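Local coordinates for tRNA(Ile2) 2-agmatinylcytidine synthetase TiaS (Archaeoglobus fulgidus, PDB 5XOB), which catalyses the ATP-dependent attachment of agmatine to the wobble cytidine of the minor isoleucine tRNA, which switches its codon specificity from AUG to AUA, at residues I289-F293 and G294-C298. Sequence-based numbering, arbitrary orientation.
Sequences IDTKF and GSVKC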
loop_
_atom_site.group_PDB
_atom_site.type_symbol
_atom_site.label_atom_id
_atom_site.label_comp_id
_atom_site.label_asym_id
_atom_site.label_seq_id
_atom_site.Cartn_x
_atom_site.Cartn_y
_atom_site.Cartn_z
ATOM N N ILE A 289 -0.471 14.739 -17.115
ATOM C CA ILE A 289 0.918 15.142 -17.090
ATOM C C ILE A 289 1.552 14.632 -18.384
ATOM O O ILE A 289 1.111 13.613 -18.935
ATOM C CB ILE A 289 1.635 14.547 -15.855
ATOM C CG1 ILE A 289 1.492 13.015 -15.834
ATOM C CG2 ILE A 289 1.062 15.137 -14.570
ATOM C CD1 ILE A 289 2.245 12.319 -14.717
ATOM N N ASP A 290 2.565 15.338 -18.881
ATOM C CA ASP A 290 3.314 14.851 -20.037
ATOM C C ASP A 290 4.567 14.139 -19.557
ATOM O O ASP A 290 5.345 14.691 -18.771
ATOM C CB ASP A 290 3.688 15.976 -21.010
ATOM C CG ASP A 290 4.341 15.449 -22.295
ATOM O OD1 ASP A 290 5.551 15.137 -22.272
ATOM O OD2 ASP A 290 3.648 15.349 -23.330
ATOM N N THR A 291 4.756 12.920 -20.058
ATOM C CA THR A 291 5.877 12.080 -19.661
ATOM C C THR A 291 6.581 11.454 -20.847
ATOM O O THR A 291 6.045 11.394 -21.958
ATOM C CB THR A 291 5.415 10.901 -18.791
ATOM O OG1 THR A 291 4.812 9.898 -19.621
ATOM C CG2 THR A 291 4.421 11.364 -17.734
ATOM N N LYS A 292 7.784 10.967 -20.566
ATOM C CA LYS A 292 8.549 10.088 -21.446
ATOM C C LYS A 292 7.661 9.177 -22.318
ATOM O O LYS A 292 7.925 8.989 -23.507
ATOM C CB LYS A 292 9.501 9.272 -20.558
ATOM C CG LYS A 292 10.081 7.999 -21.148
ATOM C CD LYS A 292 10.790 7.204 -20.065
ATOM C CE LYS A 292 11.261 5.862 -20.592
ATOM N NZ LYS A 292 11.747 5.008 -19.481
ATOM N N PHE A 293 6.598 8.645 -21.717
ATOM C CA PHE A 293 5.659 7.751 -22.396
ATOM C C PHE A 293 4.467 8.509 -22.997
ATOM O O PHE A 293 3.489 7.896 -23.421
ATOM C CB PHE A 293 5.135 6.691 -21.409
ATOM C CG PHE A 293 6.192 6.132 -20.488
ATOM C CD1 PHE A 293 7.041 5.129 -20.919
ATOM C CD2 PHE A 293 6.336 6.611 -19.194
ATOM C CE1 PHE A 293 8.013 4.611 -20.084
ATOM C CE2 PHE A 293 7.311 6.098 -18.351
ATOM C CZ PHE A 293 8.151 5.096 -18.798
ATOM N N GLY A 294 4.549 9.836 -23.032
ATOM C CA GLY A 294 3.477 10.661 -23.569
ATOM C C GLY A 294 2.545 11.154 -22.483
ATOM O O GLY A 294 2.978 11.439 -21.368
ATOM N N SER A 295 1.261 11.249 -22.816
ATOM C CA SER A 295 0.255 11.809 -21.920
ATOM C C SER A 295 -0.327 10.736 -21.002
ATOM O O SER A 295 -0.760 9.676 -21.466
ATOM C CB SER A 295 -0.863 12.466 -22.732
ATOM O OG SER A 295 -1.919 12.892 -21.887
ATOM N N VAL A 296 -0.347 11.029 -19.699
ATOM C CA VAL A 296 -0.794 10.066 -18.686
ATOM C C VAL A 296 -1.792 10.674 -17.694
ATOM O O VAL A 296 -1.575 11.760 -17.153
ATOM C CB VAL A 296 0.403 9.475 -17.904
ATOM C CG1 VAL A 296 -0.063 8.341 -17.001
ATOM C CG2 VAL A 296 1.481 8.975 -18.861
ATOM N N LYS A 297 -2.869 9.934 -17.444
ATOM C CA LYS A 297 -3.957 10.384 -16.590
ATOM C C LYS A 297 -3.617 9.998 -15.165
ATOM O O LYS A 297 -3.261 8.853 -14.903
ATOM C CB LYS A 297 -5.288 9.721 -16.983
ATOM C CG LYS A 297 -5.822 10.079 -18.363
ATOM C CD LYS A 297 -5.200 9.225 -19.468
ATOM C CE LYS A 297 -5.093 9.977 -20.788
ATOM N NZ LYS A 297 -4.144 9.329 -21.739
ATOM N N CYS A 298 -3.722 10.953 -14.250
ATOM C CA CYS A 298 -3.580 10.675 -12.828
ATOM C C CYS A 298 -4.868 11.002 -12.110
ATOM O O CYS A 298 -5.632 11.866 -12.552
ATOM C CB CYS A 298 -2.452 11.499 -12.248
ATOM S SG CYS A 298 -0.905 11.183 -13.100
#
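Thr291 grips Gly294 at the end of a beta hairpin with both its backbone and its side chain. Thr291 N donates to Gly294 O at 2.7 Å, and Thr291 OG1 donates to the same oxygen at 3.0 Å. The two donors reach that oxygen from opposite faces of the carbonyl plane, the hydroxyl tilted 35° out of it. Thr291 OG1 also accepts from Phe293 N at 3.0 Å, which makes an ST turn. A chi1 of 77° sets the hydroxyl between the backbone N and the carbonyl carbon of Thr291, over the turn. Its side chain crosses that of Val296 at about a right angle, with Val296 CG2 3.5 Å from Thr291 OG1 and 4.0 Å from Thr291 CG2. A valine here would probably cost Gly294 O its second donor and leave Phe293 N without its acceptor in the turn.

Further from the turn, Ile289 and Val296 form an antiparallel hydrogen-bonded pair. Val296 N donates to Ile289 O at 3.1 Å, almost in line with the carbonyl, and Ile289 N donates back to Val296 O. The side chain of Ile289 extends past Val296, and Ile289 CD1 meets Cys298 SG at 3.7 Å. Ile289, Thr291 and Val296 share one buried face, where Leu269 of strand 265-273 touches Ile289 and Thr291, and Ile331 touches Val296. Asp290 and Ser295 point to the other face as a non-hydrogen-bonded pair. Beyond Thr291, Lys292 lays its CD over one face of the Phe293 ring, toward the rim, 3.6 Å above the plane. Lys292 NZ is hydrogen-bonded to Glu255 O and Val258 O.

This is a beta hairpin with a two-residue loop, Lys292 and Phe293. Its type I turn runs from Thr291 to Gly294 and joins strands 284-291 and 294-300 of the OB-fold, a nucleic-acid-binding domain.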